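Local coordinates for protein thioredoxin reductase (PDB 4NTD) that uses FAD and a redox-active cysteine pair, probably to form disulfide bonds in natural products such as holomycin, with one cysteine here bound to glutathione, at residues Arg152-Tyr164 against Ala249-Pro261. Residues are numbered along the deposited sequence; the frame is centred on the assembly and turned at random. Where two conformers were deposited one is given.
Sequences RERWGKDLLHCPY and ARSTVFVVPRMVP. With GSH (glutathione), chain B.
Leu159 and Leu160 pair in parallel with Val253 and Phe254, through backbone hydrogen bonds from Val253 N to Asp158 O (3.0 Å), and from Leu160 N to Val253 O and Val255 N to Leu160 O (both 2.9 Å). Strand 159-160 thereby edges a five-stranded parallel sheet. On one face, Leu159 CD2 meets Val253 CG1 at 3.6 Å while CD1 reaches Val255 CG2; on the other, Leu160 CB sits off-centre over the Phe254 ring. From the end of helix 151-154, Arg154 NE meets the syn lone pair of Asp158 OD2 at 2.8 Å, and NH2 reaches OD1 from above the carboxylate plane. Beyond the strand, His161 CG lies anti to the backbone N (chi1 162°), bringing the imidazole to Pro257 CD, which packs over one face 3.8 Å from the ring centroid, and to Val255 O at the edge. Met259 SD stands obliquely, 4.8 Å from the His161 centroid. With an alanine here, Pro257 would probably lose its CH-pi partner and a gap would open beside glutathione. The sheet edge runs directly into Cys162, N-cap of helix 163-166, whose SG forms a mixed disulfide with glutathione SG2 at 2.0 Å; a disulfide to Cys165 is also seen, consistent with thiol-disulfide exchange at this cysteine.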
ATOM      1  N   ARG A 152     -29.076  -9.837   3.414  1.00 28.16           N
ATOM      2  CA  ARG A 152     -28.190 -10.266   4.506  1.00 30.15           C
ATOM      3  C   ARG A 152     -27.666 -11.685   4.309  1.00 27.67           C
ATOM      4  O   ARG A 152     -26.477 -11.947   4.512  1.00 28.82           O
ATOM      5  CB  ARG A 152     -28.902 -10.196   5.863  1.00 41.47           C
ATOM      6  CG  ARG A 152     -28.767  -8.868   6.588  1.00 54.89           C
ATOM      7  CD  ARG A 152     -28.950  -9.028   8.092  1.00 70.40           C
ATOM      8  NE  ARG A 152     -30.237  -9.636   8.441  1.00 80.78           N
ATOM      9  CZ  ARG A 152     -30.430 -10.913   8.784  1.00 90.53           C
ATOM     10  NH1 ARG A 152     -29.421 -11.781   8.845  1.00101.68           N
ATOM     11  NH2 ARG A 152     -31.658 -11.330   9.075  1.00 98.17           N
ATOM     12  N   GLU A 153     -28.563 -12.586   3.913  1.00 28.19           N
ATOM     13  CA  GLU A 153     -28.229 -13.995   3.775  0.50 29.12           C
ATOM     14  C   GLU A 153     -27.202 -14.236   2.662  1.00 26.72           C
ATOM     15  O   GLU A 153     -26.317 -15.080   2.803  1.00 28.03           O
ATOM     16  CB  GLU A 153     -29.504 -14.813   3.526  0.50 30.30           C
ATOM     17  CG  GLU A 153     -30.446 -14.882   4.725  0.50 32.63           C
ATOM     18  CD  GLU A 153     -31.375 -13.685   4.844  0.50 30.77           C
ATOM     19  OE1 GLU A 153     -31.288 -12.764   4.003  0.50 28.37           O
ATOM     20  OE2 GLU A 153     -32.192 -13.667   5.788  0.50 37.10           O
ATOM     21  N   ARG A 154     -27.320 -13.484   1.569  1.00 24.58           N
ATOM     22  CA  ARG A 154     -26.479 -13.698   0.390  1.00 22.04           C
ATOM     23  C   ARG A 154     -25.240 -12.802   0.303  1.00 19.93           C
ATOM     24  O   ARG A 154     -24.420 -12.978  -0.598  1.00 20.30           O
ATOM     25  CB  ARG A 154     -27.328 -13.548  -0.878  1.00 20.71           C
ATOM     26  CG  ARG A 154     -28.562 -14.446  -0.929  1.00 22.48           C
ATOM     27  CD  ARG A 154     -28.269 -15.907  -0.611  1.00 24.83           C
ATOM     28  NE  ARG A 154     -27.295 -16.504  -1.524  1.00 25.31           N
ATOM     29  CZ  ARG A 154     -26.837 -17.752  -1.432  1.00 26.91           C
ATOM     30  NH1 ARG A 154     -27.254 -18.561  -0.461  1.00 29.02           N
ATOM     31  NH2 ARG A 154     -25.952 -18.199  -2.314  1.00 28.34           N
ATOM     32  N   TRP A 155     -25.105 -11.854   1.232  1.00 19.46           N
ATOM     33  CA  TRP A 155     -23.952 -10.941   1.277  1.00 20.20           C
ATOM     34  C   TRP A 155     -22.629 -11.712   1.290  1.00 19.83           C
ATOM     35  O   TRP A 155     -22.425 -12.596   2.125  1.00 20.36           O
ATOM     36  CB  TRP A 155     -24.061 -10.038   2.511  1.00 21.07           C
ATOM     37  CG  TRP A 155     -22.908  -9.092   2.770  1.00 19.54           C
ATOM     38  CD1 TRP A 155     -22.103  -9.077   3.875  1.00 19.98           C
ATOM     39  CD2 TRP A 155     -22.465  -8.004   1.941  1.00 19.05           C
ATOM     40  NE1 TRP A 155     -21.183  -8.060   3.781  1.00 19.42           N
ATOM     41  CE2 TRP A 155     -21.382  -7.387   2.604  1.00 19.16           C
ATOM     42  CE3 TRP A 155     -22.874  -7.496   0.701  1.00 20.10           C
ATOM     43  CZ2 TRP A 155     -20.702  -6.290   2.070  1.00 18.99           C
ATOM     44  CZ3 TRP A 155     -22.194  -6.403   0.169  1.00 20.43           C
ATOM     45  CH2 TRP A 155     -21.121  -5.814   0.856  1.00 19.68           C
ATOM     46  N   GLY A 156     -21.749 -11.387   0.344  1.00 20.27           N
ATOM     47  CA  GLY A 156     -20.448 -12.049   0.221  1.00 20.67           C
ATOM     48  C   GLY A 156     -20.443 -13.310  -0.629  1.00 20.97           C
ATOM     49  O   GLY A 156     -19.373 -13.834  -0.954  1.00 21.78           O
ATOM     50  N   LYS A 157     -21.630 -13.801  -0.986  1.00 21.44           N
ATOM     51  CA  LYS A 157     -21.768 -14.981  -1.834  1.00 21.67           C
ATOM     52  C   LYS A 157     -22.165 -14.555  -3.248  1.00 20.64           C
ATOM     53  O   LYS A 157     -21.342 -14.611  -4.163  1.00 22.06           O
ATOM     54  CB  LYS A 157     -22.795 -15.953  -1.241  1.00 23.99           C
ATOM     55  CG  LYS A 157     -22.394 -16.517   0.115  1.00 28.70           C
ATOM     56  CD  LYS A 157     -23.482 -17.406   0.694  1.00 35.08           C
ATOM     57  CE  LYS A 157     -23.124 -17.884   2.092  1.00 46.40           C
ATOM     58  NZ  LYS A 157     -23.927 -19.073   2.489  1.00 52.64           N
ATOM     59  N   ASP A 158     -23.414 -14.125  -3.419  1.00 19.55           N
ATOM     60  CA  ASP A 158     -23.901 -13.625  -4.712  1.00 20.46           C
ATOM     61  C   ASP A 158     -24.727 -12.329  -4.600  1.00 19.71           C
ATOM     62  O   ASP A 158     -25.339 -11.892  -5.576  1.00 19.62           O
ATOM     63  CB  ASP A 158     -24.666 -14.724  -5.470  1.00 22.53           C
ATOM     64  CG  ASP A 158     -25.602 -15.519  -4.579  1.00 23.23           C
ATOM     65  OD1 ASP A 158     -25.831 -16.712  -4.872  1.00 25.00           O
ATOM     66  OD2 ASP A 158     -26.104 -14.965  -3.581  1.00 22.27           O
ATOM     67  N   LEU A 159     -24.740 -11.729  -3.408  1.00 18.73           N
ATOM     68  CA  LEU A 159     -25.111 -10.329  -3.227  1.00 18.98           C
ATOM     69  C   LEU A 159     -23.816  -9.638  -2.809  1.00 18.74           C
ATOM     70  O   LEU A 159     -23.292  -9.892  -1.723  1.00 19.43           O
ATOM     71  CB  LEU A 159     -26.210 -10.171  -2.168  1.00 19.17           C
ATOM     72  CG  LEU A 159     -26.900  -8.805  -1.985  1.00 20.54           C
ATOM     73  CD1 LEU A 159     -26.002  -7.792  -1.288  1.00 21.84           C
ATOM     74  CD2 LEU A 159     -27.421  -8.237  -3.298  1.00 20.69           C
ATOM     75  N   LEU A 160     -23.291  -8.787  -3.688  1.00 17.05           N
ATOM     76  CA  LEU A 160     -21.918  -8.299  -3.574  1.00 16.67           C
ATOM     77  C   LEU A 160     -21.829  -6.791  -3.770  1.00 16.33           C
ATOM     78  O   LEU A 160     -22.814  -6.139  -4.110  1.00 17.27           O
ATOM     79  CB  LEU A 160     -21.047  -9.005  -4.619  1.00 18.17           C
ATOM     80  CG  LEU A 160     -21.073 -10.539  -4.593  1.00 19.35           C
ATOM     81  CD1 LEU A 160     -20.430 -11.119  -5.843  1.00 20.55           C
ATOM     82  CD2 LEU A 160     -20.391 -11.069  -3.342  1.00 19.82           C
ATOM     83  N   HIS A 161     -20.642  -6.238  -3.546  1.00 17.18           N
ATOM     84  CA  HIS A 161     -20.400  -4.820  -3.813  1.00 17.36           C
ATOM     85  C   HIS A 161     -19.242  -4.589  -4.784  1.00 17.27           C
ATOM     86  O   HIS A 161     -19.418  -3.949  -5.819  1.00 19.18           O
ATOM     87  CB  HIS A 161     -20.158  -4.055  -2.506  1.00 18.02           C
ATOM     88  CG  HIS A 161     -19.505  -2.722  -2.702  1.00 19.27           C
ATOM     89  ND1 HIS A 161     -18.320  -2.379  -2.091  1.00 23.11           N
ATOM     90  CD2 HIS A 161     -19.860  -1.658  -3.461  1.00 19.22           C
ATOM     91  CE1 HIS A 161     -17.978  -1.157  -2.454  1.00 23.44           C
ATOM     92  NE2 HIS A 161     -18.891  -0.698  -3.291  1.00 21.53           N
ATOM     93  N   CYS A 162     -18.076  -5.135  -4.457  1.00 16.73           N
ATOM     94  CA  CYS A 162     -16.806  -4.692  -5.038  1.00 18.13           C
ATOM     95  C   CYS A 162     -16.494  -5.416  -6.387  1.00 17.25           C
ATOM     96  O   CYS A 162     -16.222  -6.614  -6.398  1.00 17.23           O
ATOM     97  CB  CYS A 162     -15.739  -4.766  -3.884  1.00 22.05           C
ATOM     98  SG  CYS A 162     -14.051  -4.613  -4.505  1.00 26.11           S
ATOM     99  N   PRO A 163     -16.548  -4.675  -7.526  1.00 20.06           N
ATOM    100  CA  PRO A 163     -16.227  -5.300  -8.817  1.00 19.66           C
ATOM    101  C   PRO A 163     -14.772  -5.754  -8.982  1.00 18.06           C
ATOM    102  O   PRO A 163     -14.512  -6.686  -9.738  1.00 18.39           O
ATOM    103  CB  PRO A 163     -16.556  -4.196  -9.836  1.00 20.96           C
ATOM    104  CG  PRO A 163     -17.523  -3.311  -9.135  1.00 25.12           C
ATOM    105  CD  PRO A 163     -17.035  -3.294  -7.723  1.00 22.75           C
ATOM    106  N   TYR A 164     -13.832  -5.109  -8.297  1.00 17.28           N
ATOM    107  CA  TYR A 164     -12.434  -5.553  -8.348  1.00 17.18           C
ATOM    108  C   TYR A 164     -12.265  -6.882  -7.615  1.00 17.67           C
ATOM    109  O   TYR A 164     -11.524  -7.759  -8.067  1.00 19.68           O
ATOM    110  CB  TYR A 164     -11.488  -4.475  -7.798  1.00 16.37           C
ATOM    111  CG  TYR A 164     -11.576  -3.211  -8.618  1.00 16.60           C
ATOM    112  CD1 TYR A 164     -11.094  -3.181  -9.917  1.00 17.27           C
ATOM    113  CD2 TYR A 164     -12.186  -2.066  -8.119  1.00 18.48           C
ATOM    114  CE1 TYR A 164     -11.196  -2.045 -10.691  1.00 17.99           C
ATOM    115  CE2 TYR A 164     -12.295  -0.921  -8.887  1.00 20.02           C
ATOM    116  CZ  TYR A 164     -11.794  -0.920 -10.172  1.00 19.54           C
ATOM    117  OH  TYR A 164     -11.888   0.195 -10.959  1.00 20.46           O
ATOM    118  N   ALA A 249     -34.616 -12.898 -13.704  1.00 21.53           N
ATOM    119  CA  ALA A 249     -33.563 -13.847 -13.373  1.00 22.18           C
ATOM    120  C   ALA A 249     -32.189 -13.183 -13.482  1.00 21.48           C
ATOM    121  O   ALA A 249     -31.904 -12.478 -14.452  1.00 21.89           O
ATOM    122  CB  ALA A 249     -33.645 -15.070 -14.275  1.00 24.68           C
ATOM    123  N   ARG A 250     -31.368 -13.397 -12.456  1.00 20.39           N
ATOM    124  CA  ARG A 250     -29.986 -12.913 -12.391  1.00 20.00           C
ATOM    125  C   ARG A 250     -29.181 -13.964 -11.625  1.00 21.17           C
ATOM    126  O   ARG A 250     -29.734 -14.668 -10.782  1.00 23.17           O
ATOM    127  CB  ARG A 250     -29.897 -11.582 -11.633  1.00 20.27           C
ATOM    128  CG  ARG A 250     -30.568 -10.373 -12.279  1.00 19.89           C
ATOM    129  CD  ARG A 250     -29.782  -9.806 -13.456  1.00 20.32           C
ATOM    130  NE  ARG A 250     -30.254 -10.300 -14.747  1.00 19.66           N
ATOM    131  CZ  ARG A 250     -29.767  -9.931 -15.929  1.00 19.20           C
ATOM    132  NH1 ARG A 250     -28.767  -9.055 -16.015  1.00 19.37           N
ATOM    133  NH2 ARG A 250     -30.283 -10.445 -17.040  1.00 20.06           N
ATOM    134  N   SER A 251     -27.885 -14.070 -11.905  1.00 20.94           N
ATOM    135  CA  SER A 251     -27.011 -14.982 -11.154  1.00 21.85           C
ATOM    136  C   SER A 251     -26.340 -14.274  -9.974  1.00 20.52           C
ATOM    137  O   SER A 251     -26.034 -14.902  -8.957  1.00 20.65           O
ATOM    138  CB  SER A 251     -25.942 -15.580 -12.071  1.00 25.17           C
ATOM    139  OG  SER A 251     -24.971 -14.609 -12.417  1.00 26.78           O
ATOM    140  N   THR A 252     -26.105 -12.974 -10.126  1.00 20.04           N
ATOM    141  CA  THR A 252     -25.388 -12.175  -9.134  1.00 18.80           C
ATOM    142  C   THR A 252     -25.980 -10.769  -9.093  1.00 18.58           C
ATOM    143  O   THR A 252     -26.288 -10.194 -10.137  1.00 19.82           O
ATOM    144  CB  THR A 252     -23.891 -12.070  -9.495  1.00 20.69           C
ATOM    145  OG1 THR A 252     -23.392 -13.357  -9.878  1.00 25.41           O
ATOM    146  CG2 THR A 252     -23.079 -11.542  -8.320  1.00 22.21           C
ATOM    147  N   VAL A 253     -26.142 -10.224  -7.889  1.00 17.93           N
ATOM    148  CA  VAL A 253     -26.670  -8.872  -7.713  1.00 17.93           C
ATOM    149  C   VAL A 253     -25.679  -8.036  -6.906  1.00 17.73           C
ATOM    150  O   VAL A 253     -25.093  -8.518  -5.935  1.00 18.35           O
ATOM    151  CB  VAL A 253     -28.062  -8.890  -7.040  1.00 19.04           C
ATOM    152  CG1 VAL A 253     -28.516  -7.486  -6.666  1.00 19.39           C
ATOM    153  CG2 VAL A 253     -29.084  -9.532  -7.968  1.00 19.91           C
ATOM    154  N   PHE A 254     -25.484  -6.792  -7.335  1.00 17.97           N
ATOM    155  CA  PHE A 254     -24.575  -5.866  -6.675  1.00 18.14           C
ATOM    156  C   PHE A 254     -25.328  -4.700  -6.041  1.00 19.67           C
ATOM    157  O   PHE A 254     -26.379  -4.276  -6.529  1.00 19.14           O
ATOM    158  CB  PHE A 254     -23.541  -5.326  -7.668  1.00 17.88           C
ATOM    159  CG  PHE A 254     -22.492  -6.330  -8.060  1.00 17.69           C
ATOM    160  CD1 PHE A 254     -21.231  -6.300  -7.479  1.00 18.45           C
ATOM    161  CD2 PHE A 254     -22.762  -7.299  -9.016  1.00 18.27           C
ATOM    162  CE1 PHE A 254     -20.260  -7.219  -7.843  1.00 18.64           C
ATOM    163  CE2 PHE A 254     -21.797  -8.223  -9.380  1.00 18.69           C
ATOM    164  CZ  PHE A 254     -20.544  -8.183  -8.794  1.00 19.08           C
ATOM    165  N   VAL A 255     -24.777  -4.196  -4.942  1.00 18.72           N
ATOM    166  CA  VAL A 255     -25.265  -2.983  -4.294  1.00 19.41           C
ATOM    167  C   VAL A 255     -24.079  -2.091  -3.952  1.00 18.40           C
ATOM    168  O   VAL A 255     -22.942  -2.559  -3.890  1.00 19.11           O
ATOM    169  CB  VAL A 255     -26.058  -3.291  -3.002  1.00 21.08           C
ATOM    170  CG1 VAL A 255     -27.282  -4.135  -3.317  1.00 23.19           C
ATOM    171  CG2 VAL A 255     -25.187  -3.990  -1.963  1.00 20.98           C
ATOM    172  N   VAL A 256     -24.351  -0.805  -3.753  1.00 18.80           N
ATOM    173  CA  VAL A 256     -23.387   0.102  -3.149  1.00 18.82           C
ATOM    174  C   VAL A 256     -23.872   0.364  -1.726  1.00 18.95           C
ATOM    175  O   VAL A 256     -24.811   1.136  -1.523  1.00 19.93           O
ATOM    176  CB  VAL A 256     -23.267   1.431  -3.923  1.00 21.98           C
ATOM    177  CG1 VAL A 256     -22.242   2.341  -3.259  1.00 22.91           C
ATOM    178  CG2 VAL A 256     -22.879   1.169  -5.371  1.00 22.79           C
ATOM    179  N   PRO A 257     -23.257  -0.300  -0.730  1.00 19.05           N
ATOM    180  CA  PRO A 257     -23.683  -0.055   0.647  1.00 19.62           C
ATOM    181  C   PRO A 257     -23.365   1.360   1.108  1.00 19.46           C
ATOM    182  O   PRO A 257     -22.542   2.037   0.487  1.00 20.91           O
ATOM    183  CB  PRO A 257     -22.843  -1.052   1.464  1.00 19.98           C
ATOM    184  CG  PRO A 257     -22.298  -2.033   0.485  1.00 20.20           C
ATOM    185  CD  PRO A 257     -22.164  -1.286  -0.802  1.00 19.71           C
ATOM    186  N   ARG A 258     -24.032   1.811   2.168  1.00 20.53           N
ATOM    187  CA  ARG A 258     -23.588   3.006   2.877  0.50 21.59           C
ATOM    188  C   ARG A 258     -22.390   2.568   3.706  1.00 21.84           C
ATOM    189  O   ARG A 258     -22.524   1.763   4.631  1.00 21.45           O
ATOM    190  CB  ARG A 258     -24.679   3.605   3.773  0.50 24.40           C
ATOM    191  CG  ARG A 258     -24.191   4.799   4.590  0.50 25.87           C
ATOM    192  CD  ARG A 258     -25.297   5.491   5.374  0.50 32.25           C
ATOM    193  NE  ARG A 258     -24.744   6.480   6.300  0.50 37.83           N
ATOM    194  CZ  ARG A 258     -24.801   6.385   7.626  0.50 42.81           C
ATOM    195  NH1 ARG A 258     -25.408   5.355   8.194  0.50 40.93           N
ATOM    196  NH2 ARG A 258     -24.263   7.330   8.384  0.50 47.25           N
ATOM    197  N   MET A 259     -21.212   3.072   3.352  1.00 21.51           N
ATOM    198  CA  MET A 259     -19.970   2.655   4.000  1.00 20.88           C
ATOM    199  C   MET A 259     -19.588   3.624   5.102  1.00 22.06           C
ATOM    200  O   MET A 259     -19.274   4.785   4.841  1.00 27.46           O
ATOM    201  CB  MET A 259     -18.846   2.537   2.976  1.00 23.40           C
ATOM    202  CG  MET A 259     -19.043   1.366   2.037  1.00 24.70           C
ATOM    203  SD  MET A 259     -17.901   1.413   0.653  1.00 36.14           S
ATOM    204  CE  MET A 259     -19.057   1.117  -0.674  1.00 38.18           C
ATOM    205  N   VAL A 260     -19.615   3.125   6.335  1.00 20.40           N
ATOM    206  CA  VAL A 260     -19.415   3.949   7.514  1.00 20.46           C
ATOM    207  C   VAL A 260     -18.124   3.534   8.217  1.00 19.15           C
ATOM    208  O   VAL A 260     -18.047   2.435   8.771  1.00 19.82           O
ATOM    209  CB  VAL A 260     -20.609   3.822   8.480  1.00 22.95           C
ATOM    210  CG1 VAL A 260     -20.456   4.782   9.652  1.00 25.22           C
ATOM    211  CG2 VAL A 260     -21.916   4.091   7.741  1.00 25.47           C
ATOM    212  N   PRO A 261     -17.099   4.407   8.192  1.00 18.75           N
ATOM    213  CA  PRO A 261     -15.841   4.061   8.856  1.00 19.08           C
ATOM    214  C   PRO A 261     -16.002   3.963  10.367  1.00 18.01           C
ATOM    215  O   PRO A 261     -16.770   4.726  10.958  1.00 19.59           O
ATOM    216  CB  PRO A 261     -14.912   5.226   8.497  1.00 20.16           C
ATOM    217  CG  PRO A 261     -15.817   6.359   8.160  1.00 20.81           C
ATOM    218  CD  PRO A 261     -17.052   5.745   7.575  1.00 20.61           C
TER
HETATM  219  N1  GSH B 401     -15.073   3.760  -4.652  0.50 39.28           N
HETATM  220  CA1 GSH B 401     -15.612   3.778  -6.014  0.50 27.52           C
HETATM  221  C1  GSH B 401     -15.906   5.246  -6.381  0.50 37.43           C
HETATM  222  O11 GSH B 401     -17.000   5.712  -5.977  0.50 38.41           O
HETATM  223  O12 GSH B 401     -15.046   5.868  -7.053  0.50 44.58           O
HETATM  224  CB1 GSH B 401     -16.930   3.049  -6.107  0.50 32.71           C
HETATM  225  CG1 GSH B 401     -16.890   1.897  -7.111  0.50 34.20           C
HETATM  226  CD1 GSH B 401     -15.984   0.798  -6.563  0.50 35.40           C
HETATM  227  OE1 GSH B 401     -14.840   0.638  -6.984  0.50 39.91           O
HETATM  228  N2  GSH B 401     -16.599  -0.013  -5.698  0.50 32.87           N
HETATM  229  CA2 GSH B 401     -15.923  -1.126  -5.023  0.50 32.56           C
HETATM  230  C2  GSH B 401     -15.235  -0.568  -3.849  0.50 31.67           C
HETATM  231  O2  GSH B 401     -15.438   0.560  -3.396  0.50 38.09           O
HETATM  232  CB2 GSH B 401     -14.638  -1.590  -5.713  0.50 15.35           C
HETATM  233  SG2 GSH B 401     -14.342  -3.366  -6.077  0.50 22.85           S
HETATM  234  N3  GSH B 401     -14.284  -1.412  -3.497  0.50 24.78           N
HETATM  235  CA3 GSH B 401     -13.326  -1.047  -2.542  0.50 20.69           C
HETATM  236  C3  GSH B 401     -13.291  -1.883  -1.234  0.50 24.32           C
HETATM  237  O31 GSH B 401     -13.971  -3.065  -1.160  0.50 21.66           O
HETATM  238  O32 GSH B 401     -12.562  -1.489  -0.233  0.50 19.57           O